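Local coordinates for protein beta-mannosidase (Trichoderma harzianum, PDB 4CVU) that probably hydrolyses terminal beta-mannosidic bonds of oligosaccharides, as a glycan-bearing fungal member of glycoside hydrolase family 2, at residues L258-T263 with M297-S302; V254-D259 with I326-S331; G224-L229 with P338-Q343. One frame throughout, in Å; residues are numbered along the deposited sequence.

Contact 1 (L258-T263 with M297-S302). With MAN (alpha-D-mannopyranose), chain E.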
loop_
_atom_site.group_PDB
_atom_site.type_symbol
_atom_site.label_atom_id
_atom_site.label_comp_id
_atom_site.label_asym_id
_atom_site.label_seq_id
_atom_site.Cartn_x
_atom_site.Cartn_y
_atom_site.Cartn_z
ATOM N N LEU A 258 41.763 30.258 3.720
ATOM C CA LEU A 258 41.419 29.129 4.601
ATOM C C LEU A 258 40.871 29.572 5.958
ATOM O O LEU A 258 41.545 30.325 6.670
ATOM C CB LEU A 258 42.660 28.283 4.852
ATOM C CG LEU A 258 43.065 27.252 3.792
ATOM C CD1 LEU A 258 43.646 27.884 2.540
ATOM C CD2 LEU A 258 44.090 26.295 4.419
ATOM N N ASP A 259 39.678 29.081 6.320
ATOM C CA ASP A 259 39.103 29.283 7.648
ATOM C C ASP A 259 39.501 28.116 8.564
ATOM O O ASP A 259 39.616 26.989 8.100
ATOM C CB ASP A 259 37.573 29.397 7.569
ATOM C CG ASP A 259 37.119 30.528 6.650
ATOM O OD1 ASP A 259 37.781 31.574 6.655
ATOM O OD2 ASP A 259 36.114 30.362 5.905
ATOM N N PHE A 260 39.712 28.390 9.854
ATOM C CA PHE A 260 40.238 27.375 10.786
ATOM C C PHE A 260 39.904 27.654 12.264
ATOM O O PHE A 260 39.434 28.729 12.616
ATOM C CB PHE A 260 41.763 27.247 10.603
ATOM C CG PHE A 260 42.523 28.544 10.846
ATOM C CD1 PHE A 260 42.928 28.910 12.123
ATOM C CD2 PHE A 260 42.797 29.412 9.797
ATOM C CE1 PHE A 260 43.597 30.123 12.348
ATOM C CE2 PHE A 260 43.455 30.617 10.014
ATOM C CZ PHE A 260 43.857 30.980 11.286
ATOM N N LEU A 261 40.105 26.644 13.102
ATOM C CA LEU A 261 40.226 26.806 14.549
ATOM C C LEU A 261 41.640 26.276 14.959
ATOM O O LEU A 261 42.154 25.423 14.273
ATOM C CB LEU A 261 39.131 25.992 15.253
ATOM C CG LEU A 261 37.670 26.164 14.815
ATOM C CD1 LEU A 261 36.814 24.984 15.259
ATOM C CD2 LEU A 261 37.055 27.465 15.309
ATOM N N GLY A 262 42.334 26.759 15.995
ATOM C CA GLY A 262 42.169 28.028 16.679
ATOM C C GLY A 262 43.334 29.011 16.414
ATOM O O GLY A 262 43.151 30.008 15.705
ATOM N N THR A 263 44.530 28.767 16.964
ATOM C CA THR A 263 45.586 29.836 16.997
ATOM C C THR A 263 46.731 29.708 15.967
ATOM O O THR A 263 47.608 28.861 16.103
ATOM C CB THR A 263 46.234 29.965 18.390
ATOM O OG1 THR A 263 45.224 30.078 19.394
ATOM C CG2 THR A 263 47.126 31.194 18.457
ATOM N N MET A 297 40.892 33.820 12.557
ATOM C CA MET A 297 40.450 32.517 12.051
ATOM C C MET A 297 40.619 32.290 10.554
ATOM O O MET A 297 40.031 31.394 10.002
ATOM C CB MET A 297 39.001 32.257 12.453
ATOM C CG MET A 297 37.976 33.035 11.643
ATOM S SD MET A 297 36.266 32.585 11.977
ATOM C CE MET A 297 36.089 33.164 13.653
ATOM N N THR A 298 41.437 33.083 9.909
ATOM C CA THR A 298 41.607 32.943 8.473
ATOM C C THR A 298 43.009 33.274 8.001
ATOM O O THR A 298 43.678 34.140 8.566
ATOM C CB THR A 298 40.575 33.785 7.704
ATOM O OG1 THR A 298 39.248 33.360 8.076
ATOM C CG2 THR A 298 40.746 33.616 6.195
ATOM N N VAL A 299 43.453 32.546 6.980
ATOM C CA VAL A 299 44.737 32.809 6.346
ATOM C C VAL A 299 44.567 32.682 4.827
ATOM O O VAL A 299 43.901 31.749 4.332
ATOM C CB VAL A 299 45.846 31.891 6.884
ATOM C CG1 VAL A 299 45.576 30.444 6.546
ATOM C CG2 VAL A 299 47.217 32.329 6.353
ATOM N N THR A 300 45.144 33.638 4.100
ATOM C CA THR A 300 44.944 33.775 2.664
ATOM C C THR A 300 46.243 34.058 1.925
ATOM O O THR A 300 47.096 34.814 2.414
ATOM C CB THR A 300 43.993 34.956 2.381
ATOM O OG1 THR A 300 42.806 34.830 3.179
ATOM C CG2 THR A 300 43.621 35.026 0.915
ATOM N N GLY A 301 46.389 33.479 0.743
ATOM C CA GLY A 301 47.493 33.826 -0.164
ATOM C C GLY A 301 47.154 33.486 -1.599
ATOM O O GLY A 301 46.159 32.786 -1.866
ATOM N N SER A 302 47.970 33.970 -2.536
ATOM C CA SER A 302 47.741 33.694 -3.950
ATOM C C SER A 302 49.006 33.372 -4.718
ATOM O O SER A 302 50.118 33.578 -4.231
ATOM C CB SER A 302 47.020 34.858 -4.626
ATOM O OG SER A 302 47.901 35.886 -4.974
HETATM C C1 MAN E . 34.156 37.062 8.151
HETATM C C2 MAN E . 34.486 36.688 9.579
HETATM C C3 MAN E . 35.987 36.465 9.706
HETATM C C4 MAN E . 36.501 35.517 8.605
HETATM C C5 MAN E . 35.951 35.858 7.229
HETATM C C6 MAN E . 36.318 34.790 6.203
HETATM O O2 MAN E . 33.817 35.479 9.918
HETATM O O3 MAN E . 36.256 35.889 10.969
HETATM O O4 MAN E . 37.908 35.598 8.489
HETATM O O5 MAN E . 34.577 36.026 7.272
HETATM O O6 MAN E . 35.870 33.507 6.574
#

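Contact 2 (V254-D259 with I326-S331). With NAG (2-acetamido-2-deoxy-beta-D-glucopyranose), chain B; MAN (alpha-D-mannopyranose), chain E.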
loop_
_atom_site.group_PDB
_atom_site.type_symbol
_atom_site.label_atom_id
_atom_site.label_comp_id
_atom_site.label_asym_id
_atom_site.label_seq_id
_atom_site.Cartn_x
_atom_site.Cartn_y
_atom_site.Cartn_z
ATOM N N VAL A 254 45.545 31.778 -8.838
ATOM C CA VAL A 254 44.981 30.862 -7.865
ATOM C C VAL A 254 45.024 31.522 -6.492
ATOM O O VAL A 254 46.090 31.763 -5.963
ATOM C CB VAL A 254 45.779 29.560 -7.817
ATOM C CG1 VAL A 254 45.208 28.599 -6.772
ATOM C CG2 VAL A 254 45.815 28.908 -9.199
ATOM N N ASN A 255 43.858 31.836 -5.934
ATOM C CA ASN A 255 43.750 32.448 -4.629
ATOM C C ASN A 255 43.186 31.450 -3.622
ATOM O O ASN A 255 42.188 30.809 -3.897
ATOM C CB ASN A 255 42.835 33.668 -4.724
ATOM C CG ASN A 255 42.887 34.550 -3.489
ATOM O OD1 ASN A 255 43.827 34.498 -2.695
ATOM N ND2 ASN A 255 41.858 35.376 -3.334
ATOM N N ALA A 256 43.820 31.322 -2.468
ATOM C CA ALA A 256 43.434 30.335 -1.486
ATOM C C ALA A 256 43.248 31.008 -0.153
ATOM O O ALA A 256 44.177 31.554 0.383
ATOM C CB ALA A 256 44.487 29.253 -1.375
ATOM N N SER A 257 42.038 30.950 0.389
ATOM C CA SER A 257 41.703 31.556 1.664
ATOM C C SER A 257 41.120 30.472 2.583
ATOM O O SER A 257 40.104 29.816 2.250
ATOM C CB SER A 257 40.717 32.709 1.443
ATOM O OG SER A 257 40.484 33.410 2.647
ATOM N N LEU A 258 41.763 30.258 3.720
ATOM C CA LEU A 258 41.419 29.129 4.601
ATOM C C LEU A 258 40.871 29.572 5.958
ATOM O O LEU A 258 41.545 30.325 6.670
ATOM C CB LEU A 258 42.660 28.283 4.852
ATOM C CG LEU A 258 43.065 27.252 3.792
ATOM C CD1 LEU A 258 43.646 27.884 2.540
ATOM C CD2 LEU A 258 44.090 26.295 4.419
ATOM N N ASP A 259 39.678 29.081 6.320
ATOM C CA ASP A 259 39.103 29.283 7.648
ATOM C C ASP A 259 39.501 28.116 8.564
ATOM O O ASP A 259 39.616 26.989 8.100
ATOM C CB ASP A 259 37.573 29.397 7.569
ATOM C CG ASP A 259 37.119 30.528 6.650
ATOM O OD1 ASP A 259 37.781 31.574 6.655
ATOM O OD2 ASP A 259 36.114 30.362 5.905
ATOM N N ILE A 326 44.486 20.454 -5.573
ATOM C CA ILE A 326 45.304 21.492 -4.999
ATOM C C ILE A 326 45.310 21.259 -3.507
ATOM O O ILE A 326 44.256 21.324 -2.860
ATOM C CB ILE A 326 44.826 22.925 -5.364
ATOM C CG1 ILE A 326 45.656 23.991 -4.625
ATOM C CG2 ILE A 326 43.364 23.150 -5.053
ATOM C CD1 ILE A 326 45.457 25.408 -5.142
ATOM N N THR A 327 46.498 20.953 -2.978
ATOM C CA THR A 327 46.713 20.834 -1.544
ATOM C C THR A 327 47.443 22.093 -1.070
ATOM O O THR A 327 48.489 22.467 -1.628
ATOM C CB THR A 327 47.525 19.567 -1.199
ATOM O OG1 THR A 327 46.849 18.411 -1.705
ATOM C CG2 THR A 327 47.704 19.411 0.300
ATOM N N VAL A 328 46.883 22.745 -0.050
ATOM C CA VAL A 328 47.408 24.004 0.484
ATOM C C VAL A 328 47.881 23.781 1.906
ATOM O O VAL A 328 47.094 23.377 2.745
ATOM C CB VAL A 328 46.323 25.102 0.517
ATOM C CG1 VAL A 328 46.884 26.395 1.091
ATOM C CG2 VAL A 328 45.745 25.352 -0.864
ATOM N N SER A 329 49.155 24.062 2.181
ATOM C CA SER A 329 49.726 23.894 3.522
ATOM C C SER A 329 50.102 25.249 4.136
ATOM O O SER A 329 50.673 26.115 3.462
ATOM C CB SER A 329 50.968 22.990 3.478
ATOM O OG SER A 329 50.691 21.750 2.844
ATOM N N VAL A 330 49.775 25.418 5.412
ATOM C CA VAL A 330 50.120 26.611 6.153
ATOM C C VAL A 330 51.176 26.270 7.209
ATOM O O VAL A 330 50.960 25.426 8.077
ATOM C CB VAL A 330 48.886 27.242 6.825
ATOM C CG1 VAL A 330 49.266 28.524 7.559
ATOM C CG2 VAL A 330 47.799 27.521 5.798
ATOM N N SER A 331 52.331 26.928 7.103
ATOM C CA SER A 331 53.418 26.756 8.062
ATOM C C SER A 331 53.732 28.057 8.771
ATOM O O SER A 331 53.357 29.151 8.322
ATOM C CB SER A 331 54.673 26.232 7.380
ATOM O OG SER A 331 54.616 24.828 7.263
HETATM C C1 NAG B . 41.675 36.283 -2.221
HETATM C C2 NAG B . 41.796 37.760 -2.592
HETATM C C3 NAG B . 41.569 38.613 -1.361
HETATM C C4 NAG B . 40.195 38.288 -0.743
HETATM C C5 NAG B . 40.088 36.781 -0.518
HETATM C C6 NAG B . 38.718 36.282 -0.065
HETATM C C7 NAG B . 43.291 38.265 -4.464
HETATM C C8 NAG B . 44.709 38.460 -4.921
HETATM N N2 NAG B . 43.111 37.988 -3.180
HETATM O O3 NAG B . 41.626 39.960 -1.756
HETATM O O4 NAG B . 40.051 38.947 0.500
HETATM O O5 NAG B . 40.386 36.077 -1.695
HETATM O O6 NAG B . 38.860 34.913 0.277
HETATM O O7 NAG B . 42.374 38.375 -5.274
HETATM C C1 MAN E . 34.156 37.062 8.151
HETATM C C2 MAN E . 34.486 36.688 9.579
HETATM C C3 MAN E . 35.987 36.465 9.706
HETATM C C4 MAN E . 36.501 35.517 8.605
HETATM C C5 MAN E . 35.951 35.858 7.229
HETATM C C6 MAN E . 36.318 34.790 6.203
HETATM O O2 MAN E . 33.817 35.479 9.918
HETATM O O3 MAN E . 36.256 35.889 10.969
HETATM O O4 MAN E . 37.908 35.598 8.489
HETATM O O5 MAN E . 34.577 36.026 7.272
HETATM O O6 MAN E . 35.870 33.507 6.574
#

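Contact 3 (G224-L229 with P338-Q343)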
loop_
_atom_site.group_PDB
_atom_site.type_symbol
_atom_site.label_atom_id
_atom_site.label_comp_id
_atom_site.label_asym_id
_atom_site.label_seq_id
_atom_site.Cartn_x
_atom_site.Cartn_y
_atom_site.Cartn_z
ATOM N N GLY A 224 49.911 23.187 18.434
ATOM C CA GLY A 224 49.758 22.003 17.602
ATOM C C GLY A 224 49.067 22.277 16.277
ATOM O O GLY A 224 49.066 23.402 15.759
ATOM N N GLU A 225 48.476 21.221 15.737
ATOM C CA GLU A 225 47.785 21.283 14.461
ATOM C C GLU A 225 46.548 22.169 14.584
ATOM O O GLU A 225 45.912 22.211 15.622
ATOM C CB GLU A 225 47.372 19.871 14.052
ATOM C CG GLU A 225 47.706 19.489 12.625
ATOM C CD GLU A 225 46.893 18.293 12.127
ATOM O OE1 GLU A 225 46.182 17.645 12.932
ATOM O OE2 GLU A 225 46.961 18.000 10.916
ATOM N N LEU A 226 46.212 22.880 13.523
ATOM C CA LEU A 226 44.949 23.601 13.462
ATOM C C LEU A 226 43.863 22.677 12.831
ATOM O O LEU A 226 44.179 21.617 12.302
ATOM C CB LEU A 226 45.109 24.868 12.628
ATOM C CG LEU A 226 46.256 25.798 13.056
ATOM C CD1 LEU A 226 46.263 27.038 12.179
ATOM C CD2 LEU A 226 46.127 26.176 14.520
ATOM N N TYR A 227 42.607 23.099 12.907
ATOM C CA TYR A 227 41.490 22.384 12.266
ATOM C C TYR A 227 40.872 23.216 11.135
ATOM O O TYR A 227 40.570 24.382 11.321
ATOM C CB TYR A 227 40.411 22.036 13.288
ATOM C CG TYR A 227 39.176 21.483 12.609
ATOM C CD1 TYR A 227 39.153 20.183 12.130
ATOM C CD2 TYR A 227 38.070 22.285 12.391
ATOM C CE1 TYR A 227 38.037 19.677 11.468
ATOM C CE2 TYR A 227 36.961 21.800 11.720
ATOM C CZ TYR A 227 36.937 20.494 11.275
ATOM O OH TYR A 227 35.808 20.023 10.618
ATOM N N SER A 228 40.661 22.603 9.981
ATOM C CA SER A 228 40.130 23.314 8.816
ATOM C C SER A 228 38.594 23.372 8.847
ATOM O O SER A 228 37.935 22.340 8.866
ATOM C CB SER A 228 40.577 22.620 7.533
ATOM O OG SER A 228 39.963 23.226 6.423
ATOM N N LEU A 229 38.038 24.580 8.848
ATOM C CA LEU A 229 36.585 24.764 8.800
ATOM C C LEU A 229 36.030 24.786 7.383
ATOM O O LEU A 229 35.023 24.137 7.096
ATOM C CB LEU A 229 36.190 26.084 9.476
ATOM C CG LEU A 229 36.222 26.071 10.998
ATOM C CD1 LEU A 229 36.290 27.483 11.539
ATOM C CD2 LEU A 229 35.027 25.316 11.568
ATOM N N PRO A 338 53.808 21.684 8.411
ATOM C CA PRO A 338 52.577 22.476 8.406
ATOM C C PRO A 338 51.674 22.179 9.577
ATOM O O PRO A 338 51.638 21.062 10.049
ATOM C CB PRO A 338 51.903 22.050 7.110
ATOM C CG PRO A 338 53.031 21.673 6.225
ATOM C CD PRO A 338 53.985 20.966 7.141
ATOM N N ILE A 339 50.978 23.197 10.052
ATOM C CA ILE A 339 49.979 23.028 11.103
ATOM C C ILE A 339 48.534 23.104 10.571
ATOM O O ILE A 339 47.610 22.838 11.318
ATOM C CB ILE A 339 50.157 24.064 12.237
ATOM C CG1 ILE A 339 50.075 25.498 11.694
ATOM C CG2 ILE A 339 51.483 23.842 12.971
ATOM C CD1 ILE A 339 49.877 26.519 12.786
ATOM N N LEU A 340 48.359 23.498 9.304
ATOM C CA LEU A 340 47.038 23.498 8.635
ATOM C C LEU A 340 47.195 23.056 7.179
ATOM O O LEU A 340 47.955 23.639 6.427
ATOM C CB LEU A 340 46.392 24.887 8.707
ATOM C CG LEU A 340 45.047 25.123 8.034
ATOM C CD1 LEU A 340 43.965 24.258 8.679
ATOM C CD2 LEU A 340 44.666 26.590 8.120
ATOM N N VAL A 341 46.480 22.009 6.795
ATOM C CA VAL A 341 46.527 21.470 5.437
ATOM C C VAL A 341 45.095 21.341 4.919
ATOM O O VAL A 341 44.212 20.913 5.648
ATOM C CB VAL A 341 47.236 20.104 5.425
ATOM C CG1 VAL A 341 47.336 19.542 4.014
ATOM C CG2 VAL A 341 48.622 20.227 6.028
ATOM N N SER A 342 44.850 21.754 3.688
ATOM C CA SER A 342 43.498 21.681 3.098
ATOM C C SER A 342 43.631 21.238 1.658
ATOM O O SER A 342 44.531 21.690 0.958
ATOM C CB SER A 342 42.819 23.048 3.139
ATOM O OG SER A 342 41.489 22.964 2.679
ATOM N N GLN A 343 42.745 20.353 1.218
ATOM C CA GLN A 343 42.759 19.856 -0.145
ATOM C C GLN A 343 41.384 19.995 -0.787
ATOM O O GLN A 343 40.388 19.658 -0.184
ATOM C CB GLN A 343 43.188 18.402 -0.147
ATOM C CG GLN A 343 43.326 17.812 -1.533
ATOM C CD GLN A 343 43.861 16.395 -1.490
ATOM O OE1 GLN A 343 44.673 16.047 -0.620
ATOM N NE2 GLN A 343 43.417 15.567 -2.427
HETATM O O HOH W 1 39.977 21.078 4.353
#

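Contact 1 (L258-T263 with M297-S302)
Asp259 and Thr298 project in parallel from the same face of two neighbouring antiparallel strands. Thr298 OG1 donates to Asp259 OD1 (2.7 Å), approaching on the anti side of the carboxylate, slightly off its plane. A mannose of an attached glycan closes the group: its O6 donates to Asp259 OD1 (2.7 Å) and its O4 to Thr298 OG1 (2.6 Å). Two donors thus grip OD1, while OD2 is held by a salt bridge to Arg473. The two strands carrying this pair are joined by backbone bonds. Leu258 and Val299 form a hydrogen-bonded pair, with Leu258 N to Val299 O at 2.7 Å and nearly straight (171°), and Phe260 N reaches Met297 O at 3.0 Å. With CG between backbone N and carbonyl carbon (chi1 59°), Phe260 folds its ring across the partner strand: Met297 C sits 3.3 Å above one face, toward the rim, and Val299 N lies at the edge. Replacing Phe260 with alanine would probably leave the Met297-Thr298 peptide without its aromatic cover and remove one of the apolar contacts of Val299 CG1, that with Phe260 CE2. Strand 227-237 flanks strand 252-261 on its other side, and Leu258 points inward to strands 324-332 and 340-346.

Contact 2 (V254-D259 with I326-S331)
Val254 and Ile326 meet tip to tip, CG1 of the valine 3.6 Å from CD1 of the isoleucine. Ile326 is fully extended, with CG1 anti to the backbone N (chi1 175°) and CD1 continuing the line, which carries its end methyl into the interior between the two layers. Next along strand 252-261, the short Ala256 offers its CB to Val328 CG2 at 4.1 Å. Leu258 then spans two partners: it runs alongside Val328 and Val330, antiparallel to them, CD1 lying 3.8 Å from Val328 CG1 and CD2 4.1 Å from Val330 CG2. All six residues are buried and meet through methyl groups alone. The strand axes stay 9.3 Å apart and their N-to-C directions differ by 58°, so the layers meet through side chains and the backbones keep their bonds for strands of their own layers.

The outward faces are quite different. On strand 252-261, Asn255 turns away from the core and carries an N-acetylglucosamine, its ND2 joined covalently to C1 of the sugar. Ser257 CB lies 3.1 Å from O6 of that sugar, and the serine OG is hydrogen-bonded to Thr300 and Arg473; Arg473 NH1 is in turn hydrogen-bonded to N-acetylglucosamine. On strand 324-332 the outer positions are Thr327, Ser329 and Ser331, small hydroxyl residues that are partly exposed and do not face strand 252-261.

This division into an apolar inside and a polar or glycosylated outside is that of a beta sandwich. By strand order, 252-261 and 324-332 match strands B and F of an immunoglobulin-like fold, consistent with the family 2 domain of the E-set clan to which both belong.

Contact 3 (G224-L229 with P338-Q343)
Leu226 N donates to Ile339 O (2.6 Å, 168°), tying the lead-in of the first strand of the immunoglobulin-like sandwich to the start of its last. Ile339 and Leu340 form a classic beta bulge opposite Val330. Ile339 holds CG1 between its backbone N and carbonyl carbon (chi1 58°), which turns CD1 onto Leu226; the two side chains cross obliquely, with CD1 to CD1 at 3.7 Å, while Ile339 CG2 rests 3.7 Å from Gly224 O. Leu226 also crosses Leu340 at about a right angle, its CD1 4.1 Å from Leu340 CB. Leu340 swings CG opposite its own N (chi1 178°), and its CD1 then lies 3.9 Å from Ser228 CB. Glu225 runs its CG past Ile339 O, but its carboxylate goes elsewhere, OE1 bonding to Ala28 N. Leu264 adds apolar cover to Leu226 and Ile339, and Phe260 to Leu226. Farther along, the strands diverge and the direct backbone link gives way to a solvent bridge. Ser342 OG, also bonded to Thr231 OG1, and Ser228 OG are 4.1 Å apart, and one water joins them, 3.0 Å from Ser228 OG and 2.9 Å from Ser342 OG.

In the fold
All three contacts belong to one antiparallel seven-stranded arrangement that forms a sandwich. Contacts 1 and 2 are buried. Contact 1 joins adjacent strands within a layer and therefore relies on backbone hydrogen bonds, with a glycan over its polar face. Contact 2 starts from the same strand 252-261 but looks across the interior, where the chemistry is purely apolar; Leu258 serves both. Contact 3 is only partly buried and brings together the two outermost strands, mixing one backbone bond, leucine-isoleucine packing and a water. Backbone bonds between neighbouring strands tie the contacts together: Val330 N bonds Leu340 O between contacts 2 and 3, and Leu261 O bonds Tyr227 N between contacts 1 and 3.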